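Long-range contact in carbohydrate binding family 6 (Clostridium thermocellum, PDB 5A8C), which probably hydrolyses terminal alpha-L-arabinofuranosyl residues from arabinose-containing polysaccharides, as an arabinofuranosidase of glycoside hydrolase family 43: residues W102-Y116 with F161-M175. Numbering follows the deposited sequence.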
ATOM      1  N   TRP A 102       6.239  -4.431   6.474  1.00  5.80           N
ATOM      2  CA  TRP A 102       6.203  -3.150   5.809  1.00  6.12           C
ATOM      3  C   TRP A 102       5.097  -3.100   4.769  1.00  5.57           C
ATOM      4  O   TRP A 102       5.006  -4.007   3.914  1.00  5.89           O
ATOM      5  CB  TRP A 102       7.555  -2.899   5.084  1.00  5.92           C
ATOM      6  CG  TRP A 102       8.749  -2.835   5.955  1.00  6.10           C
ATOM      7  CD1 TRP A 102       8.839  -3.012   7.295  1.00  6.21           C
ATOM      8  CD2 TRP A 102      10.072  -2.544   5.503  1.00  6.50           C
ATOM      9  NE1 TRP A 102      10.154  -2.833   7.721  1.00  6.58           N
ATOM     10  CE2 TRP A 102      10.920  -2.574   6.604  1.00  6.93           C
ATOM     11  CE3 TRP A 102      10.624  -2.302   4.217  1.00  7.26           C
ATOM     12  CZ2 TRP A 102      12.295  -2.371   6.499  1.00  7.40           C
ATOM     13  CZ3 TRP A 102      11.979  -2.114   4.142  1.00  8.00           C
ATOM     14  CH2 TRP A 102      12.793  -2.152   5.238  1.00  8.01           C
ATOM     15  N   ALA A 103       4.345  -2.003   4.728  1.00  5.40           N
ATOM     16  CA  ALA A 103       3.513  -1.609   3.588  1.00  5.08           C
ATOM     17  C   ALA A 103       2.459  -2.650   3.233  1.00  5.17           C
ATOM     18  O   ALA A 103       2.562  -3.371   2.239  1.00  5.59           O
ATOM     19  CB  ALA A 103       4.357  -1.223   2.376  1.00  6.22           C
ATOM     20  N   PRO A 104       1.425  -2.761   4.066  1.00  5.19           N
ATOM     21  CA  PRO A 104       0.434  -3.814   3.872  1.00  5.82           C
ATOM     22  C   PRO A 104      -0.380  -3.647   2.603  1.00  5.55           C
ATOM     23  O   PRO A 104      -0.629  -2.547   2.104  1.00  6.17           O
ATOM     24  CB  PRO A 104      -0.459  -3.667   5.131  1.00  7.25           C
ATOM     25  CG  PRO A 104      -0.350  -2.210   5.485  1.00  7.79           C
ATOM     26  CD  PRO A 104       1.083  -1.863   5.174  1.00  6.16           C
ATOM     27  N   SER A 105      -0.914  -4.779   2.119  1.00  5.52           N
ATOM     28  CA  SER A 105      -1.955  -4.806   1.087  1.00  5.23           C
ATOM     29  C   SER A 105      -3.077  -5.671   1.627  1.00  5.32           C
ATOM     30  O   SER A 105      -2.836  -6.766   2.101  1.00  6.61           O
ATOM     31  CB  SER A 105      -1.407  -5.396  -0.193  1.00  5.90           C
ATOM     32  OG  SER A 105      -2.379  -5.482  -1.212  1.00  6.81           O
ATOM     33  N   ILE A 106      -4.322  -5.157   1.604  1.00  5.62           N
ATOM     34  CA  ILE A 106      -5.469  -5.865   2.172  1.00  5.56           C
ATOM     35  C   ILE A 106      -6.438  -6.255   1.042  1.00  5.40           C
ATOM     36  O   ILE A 106      -6.761  -5.422   0.174  1.00  6.19           O
ATOM     37  CB  ILE A 106      -6.172  -4.975   3.231  1.00  6.38           C
ATOM     38  CG1 ILE A 106      -7.321  -5.719   3.918  1.00  7.15           C
ATOM     39  CG2 ILE A 106      -6.609  -3.627   2.685  1.00  6.75           C
ATOM     40  CD1 ILE A 106      -6.924  -6.857   4.797  1.00  8.24           C
ATOM     41  N   VAL A 107      -6.967  -7.457   1.155  1.00  5.64           N
ATOM     42  CA  VAL A 107      -8.002  -7.964   0.232  1.00  5.84           C
ATOM     43  C   VAL A 107      -9.026  -8.718   1.078  1.00  5.92           C
ATOM     44  O   VAL A 107      -8.673  -9.512   1.944  1.00  6.88           O
ATOM     45  CB  VAL A 107      -7.401  -8.903  -0.841  1.00  7.03           C
ATOM     46  CG1 VAL A 107      -8.487  -9.407  -1.757  1.00  8.01           C
ATOM     47  CG2 VAL A 107      -6.348  -8.185  -1.632  1.00  8.55           C
ATOM     48  N   TYR A 108     -10.316  -8.494   0.751  1.00  6.20           N
ATOM     49  CA  TYR A 108     -11.432  -9.279   1.297  1.00  6.67           C
ATOM     50  C   TYR A 108     -11.893 -10.267   0.214  1.00  7.05           C
ATOM     51  O   TYR A 108     -12.299  -9.836  -0.853  1.00  8.13           O
ATOM     52  CB  TYR A 108     -12.550  -8.338   1.726  1.00  7.55           C
ATOM     53  CG  TYR A 108     -13.818  -9.001   2.210  1.00  8.40           C
ATOM     54  CD1 TYR A 108     -13.817  -9.905   3.266  1.00  8.70           C
ATOM     55  CD2 TYR A 108     -15.057  -8.713   1.623  1.00 10.05           C
ATOM     56  CE1 TYR A 108     -14.985 -10.495   3.741  1.00  9.86           C
ATOM     57  CE2 TYR A 108     -16.213  -9.313   2.087  1.00 10.43           C
ATOM     58  CZ  TYR A 108     -16.180 -10.199   3.136  1.00 10.14           C
ATOM     59  OH  TYR A 108     -17.359 -10.777   3.548  1.00 12.24           O
ATOM     60  N   ARG A 109     -11.720 -11.559   0.496  1.00  7.20           N
ATOM     61  CA  ARG A 109     -12.099 -12.587  -0.499  1.00  7.07           C
ATOM     62  C   ARG A 109     -12.484 -13.822   0.253  1.00  7.99           C
ATOM     63  O   ARG A 109     -11.899 -14.103   1.318  1.00  8.79           O
ATOM     64  CB  ARG A 109     -10.927 -12.896  -1.442  1.00  7.04           C
ATOM     65  CG  ARG A 109     -11.357 -13.689  -2.674  1.00  7.40           C
ATOM     66  CD  ARG A 109     -10.250 -14.005  -3.605  1.00  6.89           C
ATOM     67  NE  ARG A 109     -10.790 -14.543  -4.840  1.00  8.06           N
ATOM     68  CZ  ARG A 109     -10.073 -14.923  -5.889  1.00  8.01           C
ATOM     69  NH1 ARG A 109      -8.773 -14.862  -5.871  1.00  7.09           N
ATOM     70  NH2 ARG A 109     -10.701 -15.382  -6.961  1.00 11.72           N
ATOM     71  N   ASN A 110     -13.421 -14.612  -0.253  1.00 10.10           N
ATOM     72  CA  ASN A 110     -13.746 -15.881   0.423  1.00 12.48           C
ATOM     73  C   ASN A 110     -14.245 -15.649   1.822  1.00 11.23           C
ATOM     74  O   ASN A 110     -14.119 -16.545   2.647  1.00 13.55           O
ATOM     75  CB  ASN A 110     -12.522 -16.867   0.484  1.00 13.77           C
ATOM     76  CG  ASN A 110     -11.782 -17.017  -0.847  1.00 14.78           C
ATOM     77  OD1 ASN A 110     -12.452 -17.129  -1.895  1.00 15.88           O
ATOM     78  ND2 ASN A 110     -10.414 -17.028  -0.814  1.00 14.38           N
ATOM     79  N   ASN A 111     -14.814 -14.492   2.093  1.00 10.46           N
ATOM     80  CA  ASN A 111     -15.248 -14.116   3.413  1.00 11.28           C
ATOM     81  C   ASN A 111     -14.107 -14.170   4.446  1.00 10.68           C
ATOM     82  O   ASN A 111     -14.344 -14.352   5.657  1.00 12.27           O
ATOM     83  CB  ASN A 111     -16.426 -14.934   3.899  1.00 12.42           C
ATOM     84  CG  ASN A 111     -17.187 -14.275   5.007  1.00 12.25           C
ATOM     85  OD1 ASN A 111     -17.325 -13.045   5.062  1.00 13.20           O
ATOM     86  ND2 ASN A 111     -17.700 -15.075   5.870  1.00 12.75           N
ATOM     87  N   LYS A 112     -12.899 -13.876   3.996  1.00  9.44           N
ATOM     88  CA  LYS A 112     -11.699 -13.797   4.824  1.00  8.39           C
ATOM     89  C   LYS A 112     -10.931 -12.555   4.409  1.00  6.73           C
ATOM     90  O   LYS A 112     -11.181 -11.942   3.362  1.00  7.61           O
ATOM     91  CB  LYS A 112     -10.809 -15.049   4.680  1.00 10.16           C
ATOM     92  CG  LYS A 112     -11.479 -16.304   5.214  1.00 13.66           C
ATOM     93  CD  LYS A 112     -10.642 -17.583   5.028  1.00 18.56           C
ATOM     94  CE  LYS A 112     -11.572 -18.788   5.090  1.00 25.17           C
ATOM     95  NZ  LYS A 112     -12.477 -18.807   3.915  1.00 29.18           N
ATOM     96  N   PHE A 113      -9.966 -12.192   5.239  1.00  6.38           N
ATOM     97  CA  PHE A 113      -9.127 -11.038   5.033  1.00  6.08           C
ATOM     98  C   PHE A 113      -7.680 -11.501   4.873  1.00  6.10           C
ATOM     99  O   PHE A 113      -7.171 -12.263   5.694  1.00  7.07           O
ATOM    100  CB  PHE A 113      -9.234 -10.077   6.227  1.00  6.71           C
ATOM    101  CG  PHE A 113     -10.641  -9.531   6.385  1.00  7.22           C
ATOM    102  CD1 PHE A 113     -11.587 -10.282   7.053  1.00  8.18           C
ATOM    103  CD2 PHE A 113     -10.998  -8.374   5.766  1.00  8.26           C
ATOM    104  CE1 PHE A 113     -12.915  -9.857   7.122  1.00  9.81           C
ATOM    105  CE2 PHE A 113     -12.334  -7.921   5.845  1.00  9.86           C
ATOM    106  CZ  PHE A 113     -13.272  -8.705   6.515  1.00  9.41           C
ATOM    107  N   TYR A 114      -7.068 -11.030   3.784  1.00  5.77           N
ATOM    108  CA  TYR A 114      -5.703 -11.396   3.427  1.00  5.82           C
ATOM    109  C   TYR A 114      -4.868 -10.137   3.451  1.00  5.66           C
ATOM    110  O   TYR A 114      -5.184  -9.153   2.756  1.00  6.26           O
ATOM    111  CB  TYR A 114      -5.667 -12.028   2.008  1.00  6.44           C
ATOM    112  CG  TYR A 114      -6.494 -13.269   1.966  1.00  6.46           C
ATOM    113  CD1 TYR A 114      -5.945 -14.500   2.342  1.00  6.91           C
ATOM    114  CD2 TYR A 114      -7.834 -13.253   1.581  1.00  6.93           C
ATOM    115  CE1 TYR A 114      -6.716 -15.637   2.385  1.00  7.89           C
ATOM    116  CE2 TYR A 114      -8.603 -14.401   1.605  1.00  7.98           C
ATOM    117  CZ  TYR A 114      -8.027 -15.604   1.971  1.00  7.97           C
ATOM    118  OH  TYR A 114      -8.826 -16.720   1.936  1.00 10.99           O
ATOM    119  N   LEU A 115      -3.849 -10.138   4.300  1.00  6.02           N
ATOM    120  CA  LEU A 115      -2.994  -9.001   4.576  1.00  5.99           C
ATOM    121  C   LEU A 115      -1.579  -9.368   4.144  1.00  5.87           C
ATOM    122  O   LEU A 115      -0.921 -10.157   4.794  1.00  7.33           O
ATOM    123  CB  LEU A 115      -3.079  -8.708   6.074  1.00  7.27           C
ATOM    124  CG  LEU A 115      -2.370  -7.480   6.585  1.00  7.69           C
ATOM    125  CD1 LEU A 115      -3.032  -6.201   6.053  1.00  9.05           C
ATOM    126  CD2 LEU A 115      -2.431  -7.443   8.129  1.00 10.09           C
ATOM    127  N   TYR A 116      -1.153  -8.796   3.038  1.00  5.52           N
ATOM    128  CA  TYR A 116       0.183  -9.077   2.486  1.00  5.54           C
ATOM    129  C   TYR A 116       1.150  -8.048   3.013  1.00  5.42           C
ATOM    130  O   TYR A 116       0.744  -6.898   3.275  1.00  6.72           O
ATOM    131  CB  TYR A 116       0.132  -9.057   0.936  1.00  5.60           C
ATOM    132  CG  TYR A 116      -0.857 -10.037   0.413  1.00  5.71           C
ATOM    133  CD1 TYR A 116      -2.189  -9.704   0.234  1.00  5.50           C
ATOM    134  CD2 TYR A 116      -0.452 -11.336   0.073  1.00  5.96           C
ATOM    135  CE1 TYR A 116      -3.133 -10.632  -0.192  1.00  5.71           C
ATOM    136  CE2 TYR A 116      -1.382 -12.257  -0.378  1.00  6.20           C
ATOM    137  CZ  TYR A 116      -2.700 -11.924  -0.506  1.00  5.78           C
ATOM    138  OH  TYR A 116      -3.648 -12.816  -0.905  1.00  6.37           O
ATOM    139  N   PHE A 161       9.556  -6.076  -2.357  1.00  6.76           N
ATOM    140  CA  PHE A 161       8.693  -5.598  -1.307  1.00  6.17           C
ATOM    141  C   PHE A 161       7.458  -4.918  -1.876  1.00  5.53           C
ATOM    142  O   PHE A 161       7.212  -4.883  -3.095  1.00  6.23           O
ATOM    143  CB  PHE A 161       9.479  -4.764  -0.273  1.00  6.57           C
ATOM    144  CG  PHE A 161       9.984  -3.416  -0.693  1.00  6.53           C
ATOM    145  CD1 PHE A 161       9.644  -2.755  -1.883  1.00  6.58           C
ATOM    146  CD2 PHE A 161      10.790  -2.729   0.206  1.00  7.53           C
ATOM    147  CE1 PHE A 161      10.090  -1.499  -2.165  1.00  7.32           C
ATOM    148  CE2 PHE A 161      11.235  -1.442  -0.078  1.00  8.33           C
ATOM    149  CZ  PHE A 161      10.853  -0.813  -1.249  1.00  8.39           C
ATOM    150  N   ASP A 162       6.679  -4.312  -0.956  1.00  5.29           N
ATOM    151  CA  ASP A 162       5.586  -3.404  -1.292  1.00  5.37           C
ATOM    152  C   ASP A 162       4.497  -4.065  -2.172  1.00  4.67           C
ATOM    153  O   ASP A 162       4.167  -3.571  -3.250  1.00  5.37           O
ATOM    154  CB  ASP A 162       6.071  -2.085  -1.889  1.00  5.62           C
ATOM    155  CG  ASP A 162       6.685  -1.107  -0.887  1.00  5.42           C
ATOM    156  OD1 ASP A 162       6.977  -1.499   0.255  1.00  6.19           O
ATOM    157  OD2 ASP A 162       6.859   0.050  -1.341  1.00  6.00           O
ATOM    158  N   PRO A 163       3.912  -5.150  -1.692  1.00  4.91           N
ATOM    159  CA  PRO A 163       2.888  -5.815  -2.474  1.00  5.05           C
ATOM    160  C   PRO A 163       1.676  -4.967  -2.701  1.00  4.80           C
ATOM    161  O   PRO A 163       1.230  -4.214  -1.832  1.00  4.96           O
ATOM    162  CB  PRO A 163       2.509  -7.025  -1.626  1.00  5.96           C
ATOM    163  CG  PRO A 163       2.821  -6.578  -0.208  1.00  6.07           C
ATOM    164  CD  PRO A 163       4.061  -5.767  -0.355  1.00  5.60           C
ATOM    165  N   GLY A 164       1.040  -5.156  -3.851  1.00  5.32           N
ATOM    166  CA  GLY A 164      -0.274  -4.621  -4.177  1.00  5.80           C
ATOM    167  C   GLY A 164      -1.105  -5.696  -4.820  1.00  5.68           C
ATOM    168  O   GLY A 164      -0.762  -6.132  -5.918  1.00  6.65           O
ATOM    169  N   VAL A 165      -2.095  -6.225  -4.128  1.00  6.00           N
ATOM    170  CA  VAL A 165      -2.882  -7.357  -4.609  1.00  5.81           C
ATOM    171  C   VAL A 165      -4.239  -6.862  -5.110  1.00  5.87           C
ATOM    172  O   VAL A 165      -4.825  -5.935  -4.555  1.00  7.37           O
ATOM    173  CB  VAL A 165      -2.977  -8.442  -3.520  1.00  6.49           C
ATOM    174  CG1 VAL A 165      -3.813  -9.630  -3.959  1.00  7.00           C
ATOM    175  CG2 VAL A 165      -1.599  -8.899  -3.103  1.00  7.20           C
ATOM    176  N   PHE A 166      -4.712  -7.518  -6.164  1.00  6.22           N
ATOM    177  CA  PHE A 166      -5.895  -7.156  -6.879  1.00  7.20           C
ATOM    178  C   PHE A 166      -6.587  -8.442  -7.385  1.00  6.51           C
ATOM    179  O   PHE A 166      -5.891  -9.309  -7.893  1.00  7.71           O
ATOM    180  CB  PHE A 166      -5.456  -6.239  -8.068  1.00  8.68           C
ATOM    181  CG  PHE A 166      -6.486  -6.097  -9.109  1.00  8.05           C
ATOM    182  CD1 PHE A 166      -7.594  -5.268  -8.947  1.00  9.98           C
ATOM    183  CD2 PHE A 166      -6.368  -6.765 -10.320  1.00 11.01           C
ATOM    184  CE1 PHE A 166      -8.592  -5.152  -9.934  1.00 10.92           C
ATOM    185  CE2 PHE A 166      -7.311  -6.613 -11.313  1.00 11.65           C
ATOM    186  CZ  PHE A 166      -8.414  -5.831 -11.132  1.00 12.10           C
ATOM    187  N   VAL A 167      -7.919  -8.466  -7.344  1.00  6.01           N
ATOM    188  CA  VAL A 167      -8.705  -9.597  -7.838  1.00  6.30           C
ATOM    189  C   VAL A 167      -9.529  -9.109  -9.033  1.00  6.02           C
ATOM    190  O   VAL A 167     -10.336  -8.208  -8.862  1.00  7.02           O
ATOM    191  CB  VAL A 167      -9.590 -10.215  -6.738  1.00  7.44           C
ATOM    192  CG1 VAL A 167     -10.349 -11.410  -7.282  1.00  8.79           C
ATOM    193  CG2 VAL A 167      -8.784 -10.586  -5.516  1.00  8.53           C
ATOM    194  N   ASP A 168      -9.293  -9.703 -10.197  1.00  6.61           N
ATOM    195  CA  ASP A 168      -9.960  -9.247 -11.427  1.00  6.78           C
ATOM    196  C   ASP A 168     -11.361  -9.872 -11.560  1.00  6.94           C
ATOM    197  O   ASP A 168     -11.771 -10.775 -10.814  1.00  8.13           O
ATOM    198  CB  ASP A 168      -9.082  -9.575 -12.604  1.00  6.89           C
ATOM    199  CG  ASP A 168      -9.256  -8.647 -13.807  1.00  7.37           C
ATOM    200  OD1 ASP A 168     -10.129  -7.775 -13.790  1.00  7.96           O
ATOM    201  OD2 ASP A 168      -8.472  -8.882 -14.770  1.00  8.50           O
ATOM    202  N   ASP A 169     -12.095  -9.359 -12.549  1.00  7.17           N
ATOM    203  CA  ASP A 169     -13.441  -9.781 -12.833  1.00  8.31           C
ATOM    204  C   ASP A 169     -13.577 -11.253 -13.163  1.00  7.56           C
ATOM    205  O   ASP A 169     -14.595 -11.873 -12.895  1.00  8.52           O
ATOM    206  CB  ASP A 169     -13.984  -9.007 -14.071  1.00  9.68           C
ATOM    207  CG  ASP A 169     -14.236  -7.560 -13.830  1.00 10.44           C
ATOM    208  OD1 ASP A 169     -14.707  -7.161 -12.750  1.00 13.45           O
ATOM    209  OD2 ASP A 169     -14.078  -6.765 -14.807  1.00 14.42           O
ATOM    210  N   ASP A 170     -12.540 -11.815 -13.794  1.00  7.86           N
ATOM    211  CA  ASP A 170     -12.446 -13.224 -14.166  1.00  8.64           C
ATOM    212  C   ASP A 170     -12.089 -14.113 -13.019  1.00  7.84           C
ATOM    213  O   ASP A 170     -11.940 -15.327 -13.196  1.00  8.79           O
ATOM    214  CB  ASP A 170     -11.424 -13.414 -15.316  1.00  9.95           C
ATOM    215  CG  ASP A 170     -10.006 -12.994 -14.962  1.00 10.20           C
ATOM    216  OD1 ASP A 170      -9.731 -12.601 -13.841  1.00  9.50           O
ATOM    217  OD2 ASP A 170      -9.140 -13.074 -15.875  1.00 12.26           O
ATOM    218  N   GLY A 171     -11.915 -13.553 -11.808  1.00  7.57           N
ATOM    219  CA  GLY A 171     -11.565 -14.335 -10.654  1.00  8.08           C
ATOM    220  C   GLY A 171     -10.085 -14.590 -10.484  1.00  7.97           C
ATOM    221  O   GLY A 171      -9.721 -15.298  -9.535  1.00  9.90           O
ATOM    222  N   GLN A 172      -9.246 -13.976 -11.306  1.00  7.33           N
ATOM    223  CA  GLN A 172      -7.796 -14.138 -11.143  1.00  7.09           C
ATOM    224  C   GLN A 172      -7.263 -13.028 -10.233  1.00  6.65           C
ATOM    225  O   GLN A 172      -7.408 -11.847 -10.537  1.00  7.33           O
ATOM    226  CB  GLN A 172      -7.078 -14.085 -12.503  1.00  8.19           C
ATOM    227  CG  GLN A 172      -5.578 -14.355 -12.377  1.00  8.62           C
ATOM    228  CD  GLN A 172      -5.311 -15.723 -11.853  1.00  8.89           C
ATOM    229  OE1 GLN A 172      -5.584 -16.714 -12.576  1.00 10.90           O
ATOM    230  NE2 GLN A 172      -4.798 -15.842 -10.647  1.00  8.45           N
ATOM    231  N   ALA A 173      -6.624 -13.430  -9.152  1.00  6.49           N
ATOM    232  CA  ALA A 173      -5.865 -12.513  -8.300  1.00  6.32           C
ATOM    233  C   ALA A 173      -4.444 -12.384  -8.812  1.00  5.77           C
ATOM    234  O   ALA A 173      -3.824 -13.344  -9.323  1.00  6.26           O
ATOM    235  CB  ALA A 173      -5.841 -13.021  -6.865  1.00  7.17           C
ATOM    236  N   TYR A 174      -3.900 -11.194  -8.627  1.00  6.06           N
ATOM    237  CA  TYR A 174      -2.553 -10.803  -9.006  1.00  6.24           C
ATOM    238  C   TYR A 174      -1.899 -10.075  -7.868  1.00  5.62           C
ATOM    239  O   TYR A 174      -2.541  -9.252  -7.222  1.00  6.65           O
ATOM    240  CB  TYR A 174      -2.558  -9.872 -10.202  1.00  6.49           C
ATOM    241  CG  TYR A 174      -3.161 -10.445 -11.477  1.00  6.54           C
ATOM    242  CD1 TYR A 174      -4.515 -10.313 -11.752  1.00  7.42           C
ATOM    243  CD2 TYR A 174      -2.373 -11.092 -12.427  1.00  7.75           C
ATOM    244  CE1 TYR A 174      -5.067 -10.784 -12.915  1.00  7.54           C
ATOM    245  CE2 TYR A 174      -2.934 -11.571 -13.600  1.00  8.06           C
ATOM    246  CZ  TYR A 174      -4.268 -11.406 -13.846  1.00  7.43           C
ATOM    247  OH  TYR A 174      -4.800 -11.894 -15.028  1.00  8.83           O
ATOM    248  N   MET A 175      -0.611 -10.321  -7.647  1.00  5.81           N
ATOM    249  CA  MET A 175       0.231  -9.527  -6.748  1.00  5.42           C
ATOM    250  C   MET A 175       1.258  -8.772  -7.571  1.00  5.47           C
ATOM    251  O   MET A 175       2.091  -9.421  -8.214  1.00  6.18           O
ATOM    252  CB  MET A 175       0.908 -10.357  -5.705  1.00  6.33           C
ATOM    253  CG  MET A 175       1.803  -9.520  -4.790  1.00  6.91           C
ATOM    254  SD  MET A 175       2.974 -10.394  -3.749  1.00  8.85           S
ATOM    255  CE  MET A 175       1.776 -10.975  -2.630  1.00 11.19           C
TER
HETATM  256  O   HOH W   1       6.920  -3.806   1.784  1.00  7.20           O
HETATM  257  O   HOH W   2       2.439  -2.294  -0.245  1.00  5.60           O
HETATM  258  O   HOH W   3      -6.955 -16.065  -7.909  1.00  6.93           O
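R109 reaches from the end of strand 104-109 to the turn that joins strands 164-167 and 173-178. With CG anti to the backbone N (chi1 -166°) and the chain extended on to NE, the side chain runs out past V167: CD passes 4.2 Å from V167 CG2, and CZ lies beneath V167 CG1, which sits over the centre of one guanidinium face. NH2 donates to G171 O (2.8 Å), a bent bond whose acceptor is tilted 21° from the guanidinium plane. NH1 lies 3.6 Å from A173 CB and also donates to a water in the plane of the group, and that water accepts a second bond from A173 N. NH2 is thus held directly by the last residue of the D168-G171 turn, and NH1 through water by A173 just beyond it. Further in, V107 CG2 meets V165 CG1, while V165 CG2 makes a CH-pi contact over one face of the Y116 ring, 3.7 Å from its centroid. S105 OG accepts from V165 N (3.0 Å), a side chain-to-backbone bond across the two sheets. At the other end, one water bridges W102 O to D162 N and OD1; D162 OD2 is hydrogen-bonded to A212 N and to a bound Tris molecule, probably from the crystallisation liquor. Strands 104-109 and 164-167, 17° apart in direction, begin successive blades of the five-bladed beta-propeller; strand 48-56 packs against P104 and I106, and L190 of strand 185-190 touches Y116 and V165.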